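Local coordinates for MaoC family protein (Mycobacterium tuberculosis H37Rv, PDB 3KHP) that probably catalyses the reversible dehydration of (3R)-hydroxyacyl thioesters as a hydratase 2 with a double hotdog fold, at residues Pro26-Ala31 and Ala89-Phe94; Arg286-Gly291 and Ala297-Asp302. All blocks are in the same frame, centred on the assembly; numbering follows the deposited sequence.

Contact 1 of 2, residues Pro26-Ala31 and Ala89-Phe94; sequences PNSIGA and AKVGTF
Ser28 and Ala31 meet Lys90 and Val91 without a hydrogen bond between the two segments, and 162 Å² of surface is buried in all. Ser28 sends its CB against the backbone carbonyl of Lys90, with CB 3.3 Å from Lys90 O. A chi1 of 67° tucks its OG over the main chain, where it faces Val91: Ser28 OG is 3.7 Å from Val91 CG2. That hydroxyl is hydrogen-bonded to Asp25 O, so its polar partner belongs to its own loop, and the contact with Val91 is van der Waals. Three residues on, at the far end of the turn, the methyl of Ala31 rests against the inner part of the lysine chain, Ala31 CB lying 3.7 Å from Lys90 CB and 4.0 Å from Lys90 CD. Lys90 bends at chi2 (-70°), and its amine end departs from the turn. A type II turn from Ser28 to Ala31 brings both small residues to the same neighbour; its closing bond runs from Ala31 N to Ser28 O (2.8 Å). Val91 also packs on Val124 and Ile127 of strand 116-129. The touch is thus van der Waals throughout, with a backbone bond between Val91 and Asp25 just beside it, while Gly30 and Ala31 bond to Val124.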
loop_
_atom_site.group_PDB
_atom_site.type_symbol
_atom_site.label_atom_id
_atom_site.label_comp_id
_atom_site.label_asym_id
_atom_site.label_seq_id
_atom_site.Cartn_x
_atom_site.Cartn_y
_atom_site.Cartn_z
ATOM N N PRO A 26 -16.936 24.370 24.337
ATOM C CA PRO A 26 -18.059 24.887 23.556
ATOM C C PRO A 26 -17.775 26.283 23.002
ATOM O O PRO A 26 -18.577 26.815 22.221
ATOM C CB PRO A 26 -19.224 24.921 24.566
ATOM C CG PRO A 26 -18.611 24.697 25.911
ATOM C CD PRO A 26 -17.107 24.634 25.773
ATOM N N ASN A 27 -16.649 26.859 23.411
ATOM C CA ASN A 27 -16.241 28.180 22.962
ATOM C C ASN A 27 -15.306 28.118 21.741
ATOM O O ASN A 27 -14.825 29.153 21.302
ATOM C CB ASN A 27 -15.512 28.917 24.092
ATOM C CG ASN A 27 -16.429 29.390 25.213
ATOM O OD1 ASN A 27 -17.623 29.484 25.063
ATOM N ND2 ASN A 27 -15.832 29.724 26.350
ATOM N N SER A 28 -15.062 26.925 21.177
ATOM C CA SER A 28 -14.022 26.731 20.159
ATOM C C SER A 28 -14.559 26.755 18.708
ATOM O O SER A 28 -13.797 26.695 17.768
ATOM C CB SER A 28 -13.307 25.412 20.426
ATOM O OG SER A 28 -14.207 24.324 20.209
ATOM N N ILE A 29 -15.870 26.822 18.534
ATOM C CA ILE A 29 -16.431 26.889 17.200
ATOM C C ILE A 29 -15.784 28.065 16.481
ATOM O O ILE A 29 -15.779 29.168 17.000
ATOM C CB ILE A 29 -17.966 27.095 17.214
ATOM C CG1 ILE A 29 -18.682 25.859 17.766
ATOM C CG2 ILE A 29 -18.495 27.449 15.791
ATOM C CD1 ILE A 29 -20.192 26.058 17.893
ATOM N N GLY A 30 -15.218 27.823 15.305
ATOM C CA GLY A 30 -14.555 28.878 14.538
ATOM C C GLY A 30 -13.061 28.839 14.710
ATOM O O GLY A 30 -12.341 29.466 13.930
ATOM N N ALA A 31 -12.564 28.119 15.720
ATOM C CA ALA A 31 -11.098 27.995 15.903
ATOM C C ALA A 31 -10.445 27.325 14.671
ATOM O O ALA A 31 -11.065 26.501 14.020
ATOM C CB ALA A 31 -10.761 27.228 17.147
ATOM N N ALA A 89 -8.080 19.202 17.756
ATOM C CA ALA A 89 -7.253 19.591 18.893
ATOM C C ALA A 89 -7.704 20.916 19.543
ATOM O O ALA A 89 -7.375 21.184 20.690
ATOM C CB ALA A 89 -5.768 19.676 18.471
ATOM N N LYS A 90 -8.431 21.732 18.790
ATOM C CA LYS A 90 -9.019 22.974 19.300
ATOM C C LYS A 90 -10.227 22.747 20.225
ATOM O O LYS A 90 -10.554 23.619 21.024
ATOM C CB LYS A 90 -9.418 23.899 18.131
ATOM C CG LYS A 90 -8.235 24.383 17.254
ATOM C CD LYS A 90 -7.329 25.380 17.999
ATOM C CE LYS A 90 -6.047 25.696 17.200
ATOM N NZ LYS A 90 -5.010 26.353 18.063
ATOM N N VAL A 91 -10.862 21.579 20.106
ATOM C CA VAL A 91 -12.148 21.283 20.746
ATOM C C VAL A 91 -11.923 20.475 21.994
ATOM O O VAL A 91 -12.483 20.776 23.075
ATOM C CB VAL A 91 -12.995 20.466 19.828
ATOM C CG1 VAL A 91 -14.322 20.072 20.486
ATOM C CG2 VAL A 91 -13.183 21.213 18.487
ATOM N N GLY A 92 -11.093 19.440 21.830
ATOM C CA GLY A 92 -10.672 18.575 22.911
ATOM C C GLY A 92 -9.588 17.614 22.457
ATOM O O GLY A 92 -8.892 17.863 21.475
ATOM N N THR A 93 -9.457 16.503 23.168
ATOM C CA THR A 93 -8.372 15.554 22.906
ATOM C C THR A 93 -8.846 14.202 22.363
ATOM O O THR A 93 -8.063 13.268 22.227
ATOM C CB THR A 93 -7.606 15.319 24.168
ATOM O OG1 THR A 93 -8.508 14.785 25.153
ATOM C CG2 THR A 93 -6.961 16.663 24.653
ATOM N N PHE A 94 -10.124 14.095 22.062
ATOM C CA PHE A 94 -10.680 12.887 21.469
ATOM C C PHE A 94 -10.036 12.588 20.098
ATOM O O PHE A 94 -9.411 13.459 19.475
ATOM C CB PHE A 94 -12.195 13.044 21.314
ATOM C CG PHE A 94 -12.589 14.285 20.580
ATOM C CD1 PHE A 94 -12.482 14.348 19.190
ATOM C CD2 PHE A 94 -13.013 15.415 21.283
ATOM C CE1 PHE A 94 -12.813 15.507 18.499
ATOM C CE2 PHE A 94 -13.352 16.593 20.604
ATOM C CZ PHE A 94 -13.250 16.640 19.203
#

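Contact 2 of 2, residues Arg286-Gly291 and Ala297-Asp302; sequences RTEVAG and ARVVLD
At the edge of the Arg286 guanidinium, near its plane, sits Asp302 OD1, while one face of the Arg298 guanidinium carries Val289 CG2 over its outer part, 4.2 Å from the plane. Both pairs belong to a beta hairpin of strands 282-289 and 298-308, antiparallel neighbours in the MaoC-like part of the chain, interrupted here by a classic beta bulge. The salt bridge is long, Arg286 NH1 to Asp302 OD1 being 3.5 Å, and the guanidinium and carboxylate planes stand 89° apart. Arg286 also makes a cation-pi contact with Phe181. The Arg298 chain starts alongside Val289 and bends at chi3 (-40°); beyond the hairpin its NH2 forms a salt bridge with Glu269 and its NH1 bonds to Pro264 O.

Thr287 and Leu301 run alongside each other in the same sense, and Thr287 OG1 comes within 3.5 Å of Leu301 CD1 while bonding to Thr273 OG1. Helix 231-245 covers this side, with Ala238 touching both residues. Glu288 and Val299 form a non-hydrogen-bonded pair on the other face, where Glu288 OE1 reaches the methyl of Ala297, its longer ion pair with Arg189 being weak. Val289 and Arg298 form a hydrogen-bonded pair: Val289 N donates in the plane of the Arg298 carbonyl.

The one-residue shift in register between Thr287 and Glu288 sets Val300 and Leu301 both opposite Thr287. Consequently Thr287 O accepts from Val300 N (2.9 Å) and from Leu301 N (3.1 Å), the latter with an N-H...O angle of 177°.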
loop_
_atom_site.group_PDB
_atom_site.type_symbol
_atom_site.label_atom_id
_atom_site.label_comp_id
_atom_site.label_asym_id
_atom_site.label_seq_id
_atom_site.Cartn_x
_atom_site.Cartn_y
_atom_site.Cartn_z
ATOM N N ARG A 286 -26.215 4.104 -1.070
ATOM C CA ARG A 286 -25.752 3.393 0.100
ATOM C C ARG A 286 -24.727 2.384 -0.325
ATOM O O ARG A 286 -24.725 1.939 -1.469
ATOM C CB ARG A 286 -26.875 2.632 0.776
ATOM C CG ARG A 286 -27.935 3.490 1.351
ATOM C CD ARG A 286 -28.869 2.681 2.284
ATOM N NE ARG A 286 -30.102 2.339 1.608
ATOM C CZ ARG A 286 -31.237 3.038 1.664
ATOM N NH1 ARG A 286 -31.349 4.145 2.391
ATOM N NH2 ARG A 286 -32.278 2.610 0.975
ATOM N N THR A 287 -23.889 1.994 0.632
ATOM C CA THR A 287 -23.045 0.818 0.478
ATOM C C THR A 287 -23.425 -0.210 1.535
ATOM O O THR A 287 -23.654 0.159 2.661
ATOM C CB THR A 287 -21.600 1.226 0.562
ATOM O OG1 THR A 287 -21.378 2.249 -0.422
ATOM C CG2 THR A 287 -20.692 0.050 0.298
ATOM N N GLU A 288 -23.492 -1.481 1.153
ATOM C CA GLU A 288 -23.930 -2.558 2.025
ATOM C C GLU A 288 -23.072 -3.778 1.810
ATOM O O GLU A 288 -22.431 -3.908 0.783
ATOM C CB GLU A 288 -25.375 -3.011 1.705
ATOM C CG GLU A 288 -26.343 -1.944 1.264
ATOM C CD GLU A 288 -27.706 -2.477 0.710
ATOM O OE1 GLU A 288 -27.770 -3.524 0.006
ATOM O OE2 GLU A 288 -28.711 -1.788 0.987
ATOM N N VAL A 289 -23.156 -4.716 2.729
ATOM C CA VAL A 289 -22.557 -6.019 2.560
ATOM C C VAL A 289 -23.680 -7.032 2.561
ATOM O O VAL A 289 -24.368 -7.174 3.574
ATOM C CB VAL A 289 -21.630 -6.367 3.704
ATOM C CG1 VAL A 289 -21.102 -7.795 3.539
ATOM C CG2 VAL A 289 -20.536 -5.336 3.801
ATOM N N ALA A 290 -23.882 -7.703 1.428
ATOM C CA ALA A 290 -24.950 -8.699 1.280
ATOM C C ALA A 290 -24.824 -9.718 2.398
ATOM O O ALA A 290 -23.712 -10.160 2.705
ATOM C CB ALA A 290 -24.862 -9.397 -0.105
ATOM N N GLY A 291 -25.948 -10.089 3.011
ATOM C CA GLY A 291 -25.939 -10.988 4.198
ATOM C C GLY A 291 -25.699 -12.467 3.887
ATOM O O GLY A 291 -25.837 -12.893 2.735
ATOM N N ALA A 297 -29.150 -7.602 4.269
ATOM C CA ALA A 297 -27.948 -6.819 4.011
ATOM C C ALA A 297 -27.629 -5.902 5.186
ATOM O O ALA A 297 -28.530 -5.397 5.824
ATOM C CB ALA A 297 -28.120 -5.983 2.726
ATOM N N ARG A 298 -26.347 -5.693 5.447
ATOM C CA ARG A 298 -25.881 -4.795 6.492
ATOM C C ARG A 298 -25.536 -3.494 5.781
ATOM O O ARG A 298 -24.680 -3.484 4.882
ATOM C CB ARG A 298 -24.629 -5.405 7.161
ATOM C CG ARG A 298 -24.101 -4.667 8.345
ATOM C CD ARG A 298 -22.589 -4.832 8.581
ATOM N NE ARG A 298 -22.210 -6.189 8.327
ATOM C CZ ARG A 298 -21.000 -6.614 7.984
ATOM N NH1 ARG A 298 -19.957 -5.808 7.916
ATOM N NH2 ARG A 298 -20.842 -7.896 7.743
ATOM N N VAL A 299 -26.201 -2.398 6.135
ATOM C CA VAL A 299 -25.844 -1.136 5.527
ATOM C C VAL A 299 -24.594 -0.636 6.224
ATOM O O VAL A 299 -24.574 -0.582 7.448
ATOM C CB VAL A 299 -26.963 -0.130 5.653
ATOM C CG1 VAL A 299 -26.519 1.176 5.106
ATOM C CG2 VAL A 299 -28.205 -0.635 4.920
ATOM N N VAL A 300 -23.546 -0.302 5.484
ATOM C CA VAL A 300 -22.306 0.215 6.125
ATOM C C VAL A 300 -22.032 1.670 5.838
ATOM O O VAL A 300 -21.381 2.334 6.638
ATOM C CB VAL A 300 -21.086 -0.661 5.796
ATOM C CG1 VAL A 300 -21.308 -2.049 6.323
ATOM C CG2 VAL A 300 -20.803 -0.720 4.288
ATOM N N LEU A 301 -22.511 2.170 4.692
ATOM C CA LEU A 301 -22.540 3.610 4.383
ATOM C C LEU A 301 -23.962 3.965 4.022
ATOM O O LEU A 301 -24.582 3.312 3.173
ATOM C CB LEU A 301 -21.665 4.018 3.191
ATOM C CG LEU A 301 -20.158 3.781 3.223
ATOM C CD1 LEU A 301 -19.552 4.241 1.875
ATOM C CD2 LEU A 301 -19.490 4.494 4.432
ATOM N N ASP A 302 -24.468 5.010 4.650
ATOM C CA ASP A 302 -25.832 5.422 4.474
ATOM C C ASP A 302 -25.796 6.898 4.159
ATOM O O ASP A 302 -24.749 7.552 4.267
ATOM C CB ASP A 302 -26.653 5.141 5.737
ATOM C CG ASP A 302 -28.150 4.843 5.442
ATOM O OD1 ASP A 302 -28.671 5.287 4.412
ATOM O OD2 ASP A 302 -28.821 4.196 6.276
#

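Overall arrangement
The two contacts sit in different parts of the chain, their centres about 33 Å apart and their nearest atoms about 19 Å apart, and they follow one another in sequence without overlap. Both are partly buried. Contact 1 lies farther out, its centre about 21 Å from the centre of the chain against about 16 Å for that of contact 2, and joins two loops beside strand 116-129. Contact 2 joins neighbouring strands of the sheet, with Thr287 and Leu301 packed on helix 231-245 and exposed residues near its turn. The chemistry follows this placement: van der Waals touching without a bond between the segments in contact 1, five backbone hydrogen bonds and a salt bridge over 550 Å² in contact 2.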